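Local coordinates for aldehyde dehydrogenase family protein (Pseudomonas syringae pv. tomato, PDB 5IUV), which probably oxidises indole-3-acetaldehyde to the auxin indole-3-acetic acid, using NAD+ as the hydride acceptor, at residues A[129-134]-A[461-466]; A[140-145]-A[150-155]; A[188-193]-A[198-203]; A[443-448]-A[453-458]. One frame throughout, in Å; residues are numbered along the deposited sequence.

Contact 1: residues A[129-134]-A[461-466]; sequences SWSGEA and GDMTAP
Met463 rests on the indole of Trp130 through its CB, which stands 3.6 Å from the centroid of the five-membered ring and only 8° off the ring normal, a CH-pi contact over the face. The rest of its side chain does not run on across the indole. Met463 CG lies beside Trp130 CB, and bends at chi2 (-57°) and chi3 turn the chain back so that the methyl Met463 CE comes to 3.8 Å from Trp130 CE3. The backbone of the loop covers the other end of the ring system, with Met463 O 3.6 Å from Trp130 CH2. Thr464 adds a looser touch, its CG2 lying 4.2 Å from Trp130 CZ2. On the helix side, chi1 of Trp130 (-170°) puts CG opposite the backbone N, and the ring reaches out to the loop.

The loop is held in shape by a type I turn from Asp462 to Ala465. Asp462 OD1 takes two donors from Thr464: the backbone N at 2.9 Å, which closes an Asx turn, and OG1 at 2.7 Å, which lies on the syn lone pair of OD1. This double grip fixes the residue next to Met463. Trp130 also makes a cation-pi contact with Lys137 of the second subunit, while Thr464 O accepts from Tyr139 OH of that subunit.

The contact is buried, with the Met463 side chain about 11 Å from that of Glu267, the predicted active-site glutamate. It packs the loop between strands 452-455 and 474-475 against helix 113-134, where Met463 also touches Arg126 and Ala127, while Ser131 leans on helix 170-183.

Contact 2: residues A[140-145]-A[150-155]; sequences DEVAAT and LGLVTR
The carboxylate of Asp140 lies over the backbone of Thr154 and Arg155: Arg155 N reaches OD2 at 2.9 Å from above the carboxylate plane, 63° out of it. Asp140 OD1 lies alongside the aliphatic part of Arg155, 3.6 Å from its CG. The guanidinium plane is turned 54° from the carboxylate and makes no salt bridge with it; Arg155 NH1 bonds to Thr488 OG1 instead.

Beyond this end the two strands run antiparallel. Glu141 and Val153 form a hydrogen-bonded pair, N to O at 2.9 Å and O to N at 2.8 Å, and Ala143 N continues the pattern to Gly151 O at 2.9 Å. Val142 and Leu152 are the non-hydrogen-bonded pair, their side chains side by side on one face with Val142 CG2 4.1 Å from Leu152 CD2. On the face of Glu141 and Val153, a water bridges Glu141 OE1 and Val153 O, and Glu141 OE1 is also hydrogen-bonded to His482 NE2 of the third subunit. Near the turn another water joins Ala143 O, Thr145 OG1 and Gly151 N.

This hairpin is characteristic of the oligomerisation arm of aldehyde dehydrogenases: strand 149-164 pairs with strand 488-496 within the chain, while strand 140-142 pairs antiparallel with a strand of the fourth subunit.

Contact 3: residues A[188-193]-A[198-203]; sequences VVLKPS and LTAIRI. With NAD (nicotinamide-adenine-dinucleotide), chain C.
Pro192 and Leu190 face helix 198-210 chiefly through one methyl, that of Ala200. At the start of the helix, Leu198 turns its side chain from the strand, and its backbone N is taken by Asp108. Thr199 points along the flank of the helix, its OG1 bonded to Glu105. Ala200 then makes the contact: its CB lies 3.7 Å from Pro192 CB and 3.8 Å from Pro192 CG, against one side of the proline ring, and 4.0 Å from Leu190 CD2. The leucine reaches it because chi1 (177°) sends CG away from the backbone N. The small side chain is consistent with the close approach of the helix, the alpha carbons of Pro192 and Ala200 being 6.4 Å apart. Two residues on, about half a turn round the helix, Arg202 lies far from the strand and forms a salt bridge with Glu100.

On the far side of the strand from this packing, Lys191 serves the cofactor. Bent at chi2 and chi3, it brings NZ 2.7 Å from NAD O2B and 3.2 Å from NAD O3B, the two hydroxyls of the adenosine ribose. The same nitrogen donates to Pro192 O at 2.8 Å, from above the carbonyl plane, and is also hydrogen-bonded to Gly222 O.

The arrangement belongs to the Rossmann-like coenzyme domain: strand 187-191 lies between parallel strands 149-164 and 217-219, and helix 198-210 is the crossover to strand 217-219, with helix 98-109 packed against it.

Contact 4: residues A[443-448]-A[453-458]; sequences LTARAL and VWVNQY
The carbonyl oxygens of Ala445 and Leu448, whose side chains both touch Val453, receive hydrogen bonds from one ammonium group, NZ of Lys491 of the third subunit, so that the last turn of the helix is gripped from across the interface. Within the two segments the contact itself is apolar. Val453 CG1, opposite the backbone N at chi1 176°, is its centre: it meets Ala445 CB at 3.7 Å and Leu448 CD1 at 4.1 Å. Leu448 comes to the valine at about a right angle, just where the chain leaves helical geometry. The second branch, Val453 CG2, lies 3.9 Å from Ala445 O, and two residues further along the strand, on the same face, Val455 CG2 touches Ala445 CB more loosely at 4.3 Å.

Alternation along the strand sends Trp454 away from the helix. There it meets Tyr458: Trp454 CE3 stands 3.8 Å above the plane of the Tyr458 ring, over its centre, while Tyr458 CE1 sits at the edge of the indole. Tyr458 OH is bonded to Thr303 O, in the neighbourhood where indole-3-acetate binds.

Helix 438-447 is the crossover of a beta-alpha-beta unit that leads from strand 430-434 to its parallel neighbour 452-455. Helix 415-423 flanks it through Ile419 and Ala422, and beyond strand 452-455 the sheet passes into a parallel strand of the third subunit.

Overall arrangement
Contacts 1, 3 and 4 are buried, whereas contact 2 is only partly buried, on an arm, its centre about 35 Å from that of the chain. Its chemistry follows: backbone pairing, waters and a carboxylate, against side-chain packing in the other three. Contacts 3 and 4 are both strand-to-helix packings on an alanine methyl, but in different sheets and on opposite sides of the chain's centre; of these, contact 3 alone holds the cofactor. Contacts 2 and 3 share a sheet through neighbouring strands 149-164 and 187-191. Contact 1, resting on an aromatic face, closes a long loop of chain that encloses the rest. The third subunit reaches contacts 1, 2 and 4, while no other protein chain touches contact 3.

Contact 1: residues A[129-134]-A[461-466]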
loop_
_atom_site.group_PDB
_atom_site.type_symbol
_atom_site.label_atom_id
_atom_site.label_comp_id
_atom_site.label_asym_id
_atom_site.label_seq_id
_atom_site.Cartn_x
_atom_site.Cartn_y
_atom_site.Cartn_z
ATOM N N SER A 129 19.187 3.642 11.383
ATOM C CA SER A 129 19.532 3.194 10.037
ATOM C C SER A 129 18.333 2.587 9.314
ATOM O O SER A 129 18.174 2.785 8.117
ATOM C CB SER A 129 20.693 2.187 10.074
ATOM O OG SER A 129 20.413 1.076 10.903
ATOM N N TRP A 130 17.503 1.835 10.027
ATOM C CA TRP A 130 16.329 1.229 9.394
ATOM C C TRP A 130 15.398 2.336 8.917
ATOM O O TRP A 130 14.909 2.304 7.791
ATOM C CB TRP A 130 15.605 0.282 10.361
ATOM C CG TRP A 130 14.518 -0.582 9.755
ATOM C CD1 TRP A 130 14.644 -1.876 9.320
ATOM C CD2 TRP A 130 13.144 -0.227 9.555
ATOM N NE1 TRP A 130 13.436 -2.340 8.856
ATOM C CE2 TRP A 130 12.500 -1.347 8.987
ATOM C CE3 TRP A 130 12.397 0.934 9.794
ATOM C CZ2 TRP A 130 11.140 -1.342 8.654
ATOM C CZ3 TRP A 130 11.051 0.938 9.464
ATOM C CH2 TRP A 130 10.437 -0.192 8.895
ATOM N N SER A 131 15.166 3.323 9.774
ATOM C CA SER A 131 14.341 4.465 9.401
ATOM C C SER A 131 14.934 5.187 8.194
ATOM O O SER A 131 14.216 5.551 7.266
ATOM C CB SER A 131 14.192 5.440 10.574
ATOM O OG SER A 131 13.477 4.847 11.644
ATOM N N GLY A 132 16.246 5.393 8.218
ATOM C CA GLY A 132 16.935 6.023 7.104
ATOM C C GLY A 132 16.766 5.239 5.817
ATOM O O GLY A 132 16.462 5.818 4.778
ATOM N N GLU A 133 16.957 3.924 5.897
ATOM C CA GLU A 133 16.810 3.023 4.752
ATOM C C GLU A 133 15.419 3.096 4.124
ATOM O O GLU A 133 15.249 2.847 2.927
ATOM C CB GLU A 133 17.076 1.573 5.170
ATOM C CG GLU A 133 18.523 1.229 5.489
ATOM C CD GLU A 133 18.653 -0.095 6.243
ATOM O OE1 GLU A 133 17.618 -0.751 6.515
ATOM O OE2 GLU A 133 19.791 -0.478 6.569
ATOM N N ALA A 134 14.423 3.405 4.947
ATOM C CA ALA A 134 13.028 3.380 4.514
ATOM C C ALA A 134 12.612 4.624 3.737
ATOM O O ALA A 134 11.622 4.590 3.005
ATOM C CB ALA A 134 12.105 3.203 5.726
ATOM N N GLY A 461 9.244 -9.248 17.909
ATOM C CA GLY A 461 9.200 -8.141 16.970
ATOM C C GLY A 461 10.571 -7.530 16.744
ATOM O O GLY A 461 11.497 -7.758 17.515
ATOM N N ASP A 462 10.705 -6.771 15.662
ATOM C CA ASP A 462 11.935 -6.044 15.376
ATOM C C ASP A 462 11.522 -4.691 14.804
ATOM O O ASP A 462 10.423 -4.218 15.103
ATOM C CB ASP A 462 12.833 -6.834 14.421
ATOM C CG ASP A 462 12.090 -7.338 13.187
ATOM O OD1 ASP A 462 11.097 -6.704 12.785
ATOM O OD2 ASP A 462 12.511 -8.363 12.604
ATOM N N MET A 463 12.356 -4.073 13.971
ATOM C CA MET A 463 12.001 -2.751 13.451
ATOM C C MET A 463 10.789 -2.769 12.515
ATOM O O MET A 463 10.239 -1.714 12.198
ATOM C CB MET A 463 13.190 -2.109 12.733
ATOM C CG MET A 463 14.186 -1.424 13.674
ATOM S SD MET A 463 13.451 -0.144 14.727
ATOM C CE MET A 463 12.876 1.047 13.521
ATOM N N THR A 464 10.361 -3.948 12.075
ATOM C CA THR A 464 9.226 -4.022 11.152
ATOM C C THR A 464 7.893 -4.028 11.892
ATOM O O THR A 464 6.839 -3.949 11.266
ATOM C CB THR A 464 9.278 -5.288 10.246
ATOM O OG1 THR A 464 9.064 -6.460 11.041
ATOM C CG2 THR A 464 10.605 -5.389 9.509
ATOM N N ALA A 465 7.947 -4.118 13.218
ATOM C CA ALA A 465 6.745 -4.272 14.036
ATOM C C ALA A 465 6.383 -3.001 14.792
ATOM O O ALA A 465 7.110 -2.605 15.697
ATOM C CB ALA A 465 6.925 -5.414 15.031
ATOM N N PRO A 466 5.238 -2.384 14.442
ATOM C CA PRO A 466 4.740 -1.205 15.160
ATOM C C PRO A 466 4.567 -1.531 16.629
ATOM O O PRO A 466 4.152 -2.636 16.959
ATOM C CB PRO A 466 3.375 -0.921 14.512
ATOM C CG PRO A 466 3.346 -1.709 13.271
ATOM C CD PRO A 466 4.304 -2.839 13.397
#

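Contact 2: residues A[140-145]-A[150-155]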
loop_
_atom_site.group_PDB
_atom_site.type_symbol
_atom_site.label_atom_id
_atom_site.label_comp_id
_atom_site.label_asym_id
_atom_site.label_seq_id
_atom_site.Cartn_x
_atom_site.Cartn_y
_atom_site.Cartn_z
ATOM N N ASP A 140 3.840 8.048 -1.734
ATOM C CA ASP A 140 2.563 8.677 -1.422
ATOM C C ASP A 140 1.539 8.281 -2.491
ATOM O O ASP A 140 1.738 7.280 -3.179
ATOM C CB ASP A 140 2.731 10.192 -1.289
ATOM C CG ASP A 140 3.450 10.583 0.007
ATOM O OD1 ASP A 140 3.417 9.782 0.967
ATOM O OD2 ASP A 140 4.051 11.681 0.068
ATOM N N GLU A 141 0.439 9.021 -2.616
ATOM C CA GLU A 141 -0.698 8.499 -3.382
ATOM C C GLU A 141 -1.231 9.403 -4.490
ATOM O O GLU A 141 -1.138 10.625 -4.416
ATOM C CB GLU A 141 -1.856 8.168 -2.429
ATOM C CG GLU A 141 -1.562 7.029 -1.475
ATOM C CD GLU A 141 -2.536 6.986 -0.319
ATOM O OE1 GLU A 141 -2.878 8.067 0.211
ATOM O OE2 GLU A 141 -2.968 5.879 0.055
ATOM N N VAL A 142 -1.802 8.759 -5.508
ATOM C CA VAL A 142 -2.512 9.419 -6.597
ATOM C C VAL A 142 -3.913 8.828 -6.657
ATOM O O VAL A 142 -4.079 7.630 -6.908
ATOM C CB VAL A 142 -1.825 9.221 -7.973
ATOM C CG1 VAL A 142 -2.557 10.026 -9.051
ATOM C CG2 VAL A 142 -0.359 9.606 -7.914
ATOM N N ALA A 143 -4.915 9.665 -6.428
ATOM C CA ALA A 143 -6.295 9.199 -6.330
ATOM C C ALA A 143 -6.889 8.877 -7.695
ATOM O O ALA A 143 -6.440 9.407 -8.721
ATOM C CB ALA A 143 -7.149 10.252 -5.626
ATOM N N ALA A 144 -7.917 8.030 -7.706
ATOM C CA ALA A 144 -8.679 7.773 -8.928
ATOM C C ALA A 144 -9.695 8.888 -9.136
ATOM O O ALA A 144 -10.656 9.013 -8.377
ATOM C CB ALA A 144 -9.372 6.420 -8.865
ATOM N N THR A 145 -9.477 9.693 -10.170
ATOM C CA THR A 145 -10.245 10.916 -10.384
ATOM C C THR A 145 -10.742 11.011 -11.826
ATOM O O THR A 145 -10.295 10.246 -12.689
ATOM C CB THR A 145 -9.392 12.174 -10.060
ATOM O OG1 THR A 145 -8.281 12.241 -10.960
ATOM C CG2 THR A 145 -8.884 12.146 -8.617
ATOM N N LEU A 150 -6.183 15.899 -11.483
ATOM C CA LEU A 150 -5.069 15.153 -10.920
ATOM C C LEU A 150 -5.111 15.330 -9.408
ATOM O O LEU A 150 -4.980 16.444 -8.906
ATOM C CB LEU A 150 -3.733 15.635 -11.489
ATOM C CG LEU A 150 -2.485 14.997 -10.874
ATOM C CD1 LEU A 150 -2.531 13.485 -11.032
ATOM C CD2 LEU A 150 -1.230 15.561 -11.507
ATOM N N GLY A 151 -5.321 14.237 -8.682
ATOM C CA GLY A 151 -5.448 14.311 -7.238
ATOM C C GLY A 151 -4.250 13.685 -6.566
ATOM O O GLY A 151 -4.048 12.473 -6.659
ATOM N N LEU A 152 -3.452 14.512 -5.895
ATOM C CA LEU A 152 -2.271 14.030 -5.183
ATOM C C LEU A 152 -2.523 13.998 -3.694
ATOM O O LEU A 152 -3.060 14.948 -3.132
ATOM C CB LEU A 152 -1.061 14.910 -5.474
ATOM C CG LEU A 152 -0.732 15.097 -6.953
ATOM C CD1 LEU A 152 0.512 15.945 -7.098
ATOM C CD2 LEU A 152 -0.562 13.731 -7.634
ATOM N N VAL A 153 -2.131 12.906 -3.052
ATOM C CA VAL A 153 -2.229 12.808 -1.603
ATOM C C VAL A 153 -0.834 12.539 -1.073
ATOM O O VAL A 153 -0.332 11.423 -1.188
ATOM C CB VAL A 153 -3.201 11.686 -1.167
ATOM C CG1 VAL A 153 -3.267 11.600 0.357
ATOM C CG2 VAL A 153 -4.578 11.926 -1.757
ATOM N N THR A 154 -0.198 13.572 -0.526
ATOM C CA THR A 154 1.210 13.485 -0.161
ATOM C C THR A 154 1.426 13.769 1.318
ATOM O O THR A 154 0.527 14.261 2.003
ATOM C CB THR A 154 2.064 14.469 -0.987
ATOM O OG1 THR A 154 1.628 15.808 -0.736
ATOM C CG2 THR A 154 1.930 14.172 -2.478
ATOM N N ARG A 155 2.628 13.462 1.795
ATOM C CA ARG A 155 2.995 13.689 3.184
ATOM C C ARG A 155 4.158 14.662 3.285
ATOM O O ARG A 155 5.109 14.582 2.511
ATOM C CB ARG A 155 3.363 12.371 3.866
ATOM C CG ARG A 155 2.196 11.413 3.976
ATOM C CD ARG A 155 2.596 10.146 4.694
ATOM N NE ARG A 155 1.428 9.411 5.160
ATOM C CZ ARG A 155 0.752 9.706 6.268
ATOM N NH1 ARG A 155 1.123 10.733 7.033
ATOM N NH2 ARG A 155 -0.298 8.973 6.606
HETATM O O HOH W 1 6.623 12.103 0.861
HETATM O O HOH W 2 1.046 7.783 2.335
HETATM O O HOH W 3 -0.480 9.344 0.651
HETATM O O HOH W 4 -5.813 11.595 -10.117
#

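Contact 3: residues A[188-193]-A[198-203]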
loop_
_atom_site.group_PDB
_atom_site.type_symbol
_atom_site.label_atom_id
_atom_site.label_comp_id
_atom_site.label_asym_id
_atom_site.label_seq_id
_atom_site.Cartn_x
_atom_site.Cartn_y
_atom_site.Cartn_z
ATOM N N VAL A 188 14.171 18.490 15.436
ATOM C CA VAL A 188 13.769 17.865 16.688
ATOM C C VAL A 188 14.454 18.523 17.880
ATOM O O VAL A 188 15.659 18.763 17.852
ATOM C CB VAL A 188 14.096 16.350 16.685
ATOM C CG1 VAL A 188 13.726 15.694 18.030
ATOM C CG2 VAL A 188 13.371 15.669 15.543
ATOM N N VAL A 189 13.668 18.830 18.911
ATOM C CA VAL A 189 14.207 19.205 20.210
ATOM C C VAL A 189 13.991 18.037 21.165
ATOM O O VAL A 189 12.857 17.722 21.545
ATOM C CB VAL A 189 13.557 20.476 20.779
ATOM C CG1 VAL A 189 14.190 20.838 22.130
ATOM C CG2 VAL A 189 13.683 21.630 19.785
ATOM N N LEU A 190 15.094 17.391 21.521
ATOM C CA LEU A 190 15.089 16.209 22.371
ATOM C C LEU A 190 15.284 16.592 23.834
ATOM O O LEU A 190 16.217 17.325 24.170
ATOM C CB LEU A 190 16.190 15.248 21.917
ATOM C CG LEU A 190 16.412 13.964 22.711
ATOM C CD1 LEU A 190 15.172 13.083 22.684
ATOM C CD2 LEU A 190 17.606 13.225 22.131
ATOM N N LYS A 191 14.396 16.096 24.691
ATOM C CA LYS A 191 14.451 16.359 26.128
ATOM C C LYS A 191 14.577 15.030 26.855
ATOM O O LYS A 191 13.575 14.378 27.146
ATOM C CB LYS A 191 13.197 17.110 26.601
ATOM C CG LYS A 191 13.411 18.081 27.765
ATOM C CD LYS A 191 13.872 17.384 29.048
ATOM C CE LYS A 191 12.800 16.493 29.658
ATOM N NZ LYS A 191 13.269 15.838 30.917
ATOM N N PRO A 192 15.815 14.620 27.152
ATOM C CA PRO A 192 16.042 13.370 27.875
ATOM C C PRO A 192 15.602 13.469 29.331
ATOM O O PRO A 192 15.484 14.567 29.888
ATOM C CB PRO A 192 17.564 13.181 27.777
ATOM C CG PRO A 192 18.090 14.580 27.732
ATOM C CD PRO A 192 17.071 15.353 26.908
ATOM N N SER A 193 15.355 12.317 29.939
ATOM C CA SER A 193 15.041 12.264 31.357
ATOM C C SER A 193 16.163 12.870 32.195
ATOM O O SER A 193 17.347 12.669 31.915
ATOM C CB SER A 193 14.787 10.821 31.790
ATOM O OG SER A 193 14.698 10.729 33.197
ATOM N N LEU A 198 22.804 11.630 29.859
ATOM C CA LEU A 198 24.156 11.624 29.303
ATOM C C LEU A 198 24.275 11.177 27.842
ATOM O O LEU A 198 24.969 11.838 27.064
ATOM C CB LEU A 198 25.070 10.763 30.177
ATOM C CG LEU A 198 25.275 11.291 31.603
ATOM C CD1 LEU A 198 26.331 10.470 32.336
ATOM C CD2 LEU A 198 25.639 12.777 31.600
ATOM N N THR A 199 23.631 10.080 27.451
ATOM C CA THR A 199 23.803 9.613 26.070
ATOM C C THR A 199 23.150 10.551 25.049
ATOM O O THR A 199 23.694 10.757 23.963
ATOM C CB THR A 199 23.271 8.165 25.853
ATOM O OG1 THR A 199 21.938 8.036 26.358
ATOM C CG2 THR A 199 24.184 7.158 26.548
ATOM N N ALA A 200 22.000 11.122 25.396
ATOM C CA ALA A 200 21.365 12.129 24.547
ATOM C C ALA A 200 22.290 13.322 24.314
ATOM O O ALA A 200 22.424 13.805 23.192
ATOM C CB ALA A 200 20.056 12.601 25.166
ATOM N N ILE A 201 22.921 13.800 25.381
ATOM C CA ILE A 201 23.854 14.910 25.270
ATOM C C ILE A 201 24.998 14.549 24.328
ATOM O O ILE A 201 25.401 15.346 23.478
ATOM C CB ILE A 201 24.411 15.306 26.662
ATOM C CG1 ILE A 201 23.328 16.023 27.478
ATOM C CG2 ILE A 201 25.650 16.190 26.532
ATOM C CD1 ILE A 201 23.702 16.238 28.941
ATOM N N ARG A 202 25.496 13.326 24.467
ATOM C CA ARG A 202 26.658 12.882 23.704
ATOM C C ARG A 202 26.365 12.710 22.210
ATOM O O ARG A 202 27.195 13.072 21.377
ATOM C CB ARG A 202 27.201 11.574 24.297
ATOM C CG ARG A 202 28.421 11.006 23.573
ATOM C CD ARG A 202 29.649 11.909 23.705
ATOM N NE ARG A 202 30.811 11.301 23.064
ATOM C CZ ARG A 202 31.206 11.563 21.822
ATOM N NH1 ARG A 202 30.544 12.439 21.083
ATOM N NH2 ARG A 202 32.271 10.947 21.322
ATOM N N ILE A 203 25.192 12.180 21.856
ATOM C CA ILE A 203 24.913 11.923 20.438
ATOM C C ILE A 203 24.585 13.189 19.651
ATOM O O ILE A 203 24.541 13.153 18.421
ATOM C CB ILE A 203 23.757 10.907 20.234
ATOM C CG1 ILE A 203 22.448 11.444 20.807
ATOM C CG2 ILE A 203 24.132 9.541 20.826
ATOM C CD1 ILE A 203 21.225 10.629 20.424
HETATM P PA NAD C . 7.775 10.174 33.520
HETATM O O1A NAD C . 6.368 10.218 33.060
HETATM O O2A NAD C . 7.967 10.583 34.967
HETATM O O5B NAD C . 8.678 11.083 32.599
HETATM C C5B NAD C . 9.063 10.782 31.242
HETATM C C4B NAD C . 9.710 12.022 30.679
HETATM O O4B NAD C . 8.787 13.127 30.794
HETATM C C3B NAD C . 11.015 12.496 31.326
HETATM O O3B NAD C . 11.898 13.036 30.349
HETATM C C2B NAD C . 10.541 13.585 32.290
HETATM O O2B NAD C . 11.565 14.530 32.587
HETATM C C1B NAD C . 9.397 14.196 31.486
HETATM N N9A NAD C . 8.368 14.905 32.242
HETATM C C8A NAD C . 8.017 14.730 33.554
HETATM N N7A NAD C . 7.118 15.580 33.988
HETATM C C5A NAD C . 6.838 16.359 32.870
HETATM C C6A NAD C . 5.924 17.412 32.653
HETATM N N6A NAD C . 5.145 17.933 33.607
HETATM N N1A NAD C . 5.856 17.933 31.405
HETATM C C2A NAD C . 6.663 17.445 30.457
HETATM N N3A NAD C . 7.571 16.469 30.547
HETATM C C4A NAD C . 7.602 15.953 31.789
HETATM O O3 NAD C . 8.338 8.682 33.341
HETATM P PN NAD C . 9.730 7.967 33.697
HETATM O O1N NAD C . 9.721 7.734 35.161
HETATM O O2N NAD C . 10.839 8.747 33.100
HETATM O O5D NAD C . 9.642 6.600 32.874
HETATM C C5D NAD C . 8.919 5.450 33.364
HETATM C C4D NAD C . 7.618 5.354 32.605
HETATM O O4D NAD C . 7.896 5.222 31.192
HETATM C C3D NAD C . 6.756 4.147 32.950
HETATM O O3D NAD C . 5.402 4.552 33.124
HETATM C C2D NAD C . 6.946 3.255 31.719
HETATM O O2D NAD C . 5.874 2.367 31.412
HETATM C C1D NAD C . 7.070 4.292 30.580
HETATM N N1N NAD C . 7.771 3.682 29.372
HETATM C C2N NAD C . 6.954 3.502 28.230
HETATM C C3N NAD C . 7.511 3.010 27.059
HETATM C C7N NAD C . 6.687 2.723 25.829
HETATM O O7N NAD C . 5.440 2.748 25.898
HETATM N N7N NAD C . 7.321 2.347 24.745
HETATM C C4N NAD C . 8.869 2.685 27.047
HETATM C C5N NAD C . 9.644 2.840 28.191
HETATM C C6N NAD C . 9.075 3.348 29.347
#

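Contact 4: residues A[443-448]-A[453-458]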
loop_
_atom_site.group_PDB
_atom_site.type_symbol
_atom_site.label_atom_id
_atom_site.label_comp_id
_atom_site.label_asym_id
_atom_site.label_seq_id
_atom_site.Cartn_x
_atom_site.Cartn_y
_atom_site.Cartn_z
ATOM N N LEU A 443 -7.403 -16.832 17.793
ATOM C CA LEU A 443 -8.595 -16.250 18.408
ATOM C C LEU A 443 -8.265 -15.529 19.714
ATOM O O LEU A 443 -8.812 -14.457 19.999
ATOM C CB LEU A 443 -9.654 -17.334 18.639
ATOM C CG LEU A 443 -10.204 -17.921 17.335
ATOM C CD1 LEU A 443 -11.224 -19.031 17.589
ATOM C CD2 LEU A 443 -10.800 -16.819 16.468
ATOM N N THR A 444 -7.362 -16.096 20.510
ATOM C CA THR A 444 -6.998 -15.441 21.764
ATOM C C THR A 444 -6.219 -14.164 21.477
ATOM O O THR A 444 -6.506 -13.117 22.055
ATOM C CB THR A 444 -6.168 -16.351 22.683
ATOM O OG1 THR A 444 -6.920 -17.532 22.986
ATOM C CG2 THR A 444 -5.815 -15.625 23.985
ATOM N N ALA A 445 -5.247 -14.251 20.573
ATOM C CA ALA A 445 -4.464 -13.078 20.190
ATOM C C ALA A 445 -5.377 -11.958 19.699
ATOM O O ALA A 445 -5.207 -10.790 20.054
ATOM C CB ALA A 445 -3.439 -13.445 19.114
ATOM N N ARG A 446 -6.356 -12.332 18.891
ATOM C CA ARG A 446 -7.305 -11.385 18.323
ATOM C C ARG A 446 -8.134 -10.682 19.400
ATOM O O ARG A 446 -8.493 -9.510 19.256
ATOM C CB ARG A 446 -8.218 -12.119 17.338
ATOM C CG ARG A 446 -9.165 -11.234 16.563
ATOM C CD ARG A 446 -9.957 -12.047 15.540
ATOM N NE ARG A 446 -9.153 -12.448 14.382
ATOM C CZ ARG A 446 -9.592 -13.238 13.405
ATOM N NH1 ARG A 446 -10.825 -13.722 13.452
ATOM N NH2 ARG A 446 -8.803 -13.548 12.386
ATOM N N ALA A 447 -8.411 -11.394 20.489
ATOM C CA ALA A 447 -9.295 -10.885 21.537
ATOM C C ALA A 447 -8.574 -10.002 22.565
ATOM O O ALA A 447 -9.219 -9.269 23.312
ATOM C CB ALA A 447 -9.987 -12.054 22.248
ATOM N N LEU A 448 -7.248 -10.072 22.612
ATOM C CA LEU A 448 -6.486 -9.255 23.561
ATOM C C LEU A 448 -6.349 -7.815 23.083
ATOM O O LEU A 448 -5.894 -7.574 21.971
ATOM C CB LEU A 448 -5.099 -9.854 23.789
ATOM C CG LEU A 448 -5.111 -11.282 24.332
ATOM C CD1 LEU A 448 -3.720 -11.870 24.280
ATOM C CD2 LEU A 448 -5.647 -11.306 25.755
ATOM N N VAL A 453 0.999 -8.394 20.525
ATOM C CA VAL A 453 0.641 -9.695 21.082
ATOM C C VAL A 453 1.667 -10.713 20.618
ATOM O O VAL A 453 1.862 -10.909 19.415
ATOM C CB VAL A 453 -0.779 -10.144 20.670
ATOM C CG1 VAL A 453 -1.063 -11.540 21.205
ATOM C CG2 VAL A 453 -1.826 -9.158 21.180
ATOM N N TRP A 454 2.347 -11.332 21.575
ATOM C CA TRP A 454 3.404 -12.275 21.258
ATOM C C TRP A 454 2.915 -13.699 21.491
ATOM O O TRP A 454 2.348 -14.011 22.535
ATOM C CB TRP A 454 4.662 -11.960 22.083
ATOM C CG TRP A 454 5.185 -10.576 21.785
ATOM C CD1 TRP A 454 5.451 -10.060 20.549
ATOM C CD2 TRP A 454 5.481 -9.532 22.724
ATOM N NE1 TRP A 454 5.898 -8.765 20.660
ATOM C CE2 TRP A 454 5.929 -8.417 21.984
ATOM C CE3 TRP A 454 5.419 -9.433 24.119
ATOM C CZ2 TRP A 454 6.307 -7.217 22.586
ATOM C CZ3 TRP A 454 5.801 -8.233 24.721
ATOM C CH2 TRP A 454 6.244 -7.148 23.954
ATOM N N VAL A 455 3.108 -14.560 20.501
ATOM C CA VAL A 455 2.597 -15.923 20.594
ATOM C C VAL A 455 3.750 -16.912 20.628
ATOM O O VAL A 455 4.598 -16.922 19.733
ATOM C CB VAL A 455 1.649 -16.269 19.423
ATOM C CG1 VAL A 455 1.135 -17.714 19.547
ATOM C CG2 VAL A 455 0.489 -15.282 19.374
ATOM N N ASN A 456 3.774 -17.718 21.684
ATOM C CA ASN A 456 4.825 -18.708 21.931
ATOM C C ASN A 456 6.217 -18.091 21.991
ATOM O O ASN A 456 7.217 -18.719 21.645
ATOM C CB ASN A 456 4.744 -19.816 20.887
ATOM C CG ASN A 456 3.469 -20.612 21.018
ATOM O OD1 ASN A 456 2.878 -20.650 22.099
ATOM N ND2 ASN A 456 3.024 -21.231 19.934
ATOM N N GLN A 457 6.252 -16.853 22.470
ATOM C CA GLN A 457 7.481 -16.136 22.743
ATOM C C GLN A 457 7.118 -14.913 23.575
ATOM O O GLN A 457 5.937 -14.582 23.700
ATOM C CB GLN A 457 8.181 -15.722 21.448
ATOM C CG GLN A 457 7.421 -14.669 20.665
ATOM C CD GLN A 457 8.042 -14.406 19.308
ATOM O OE1 GLN A 457 9.255 -14.477 19.151
ATOM N NE2 GLN A 457 7.207 -14.110 18.318
ATOM N N TYR A 458 8.114 -14.249 24.149
ATOM C CA TYR A 458 7.877 -12.949 24.775
ATOM C C TYR A 458 8.864 -11.926 24.227
ATOM O O TYR A 458 9.946 -12.294 23.785
ATOM C CB TYR A 458 7.978 -13.023 26.309
ATOM C CG TYR A 458 7.182 -11.915 26.954
ATOM C CD1 TYR A 458 5.829 -12.068 27.181
ATOM C CD2 TYR A 458 7.772 -10.699 27.282
ATOM C CE1 TYR A 458 5.078 -11.056 27.734
ATOM C CE2 TYR A 458 7.026 -9.671 27.840
ATOM C CZ TYR A 458 5.675 -9.861 28.060
ATOM O OH TYR A 458 4.900 -8.858 28.607
#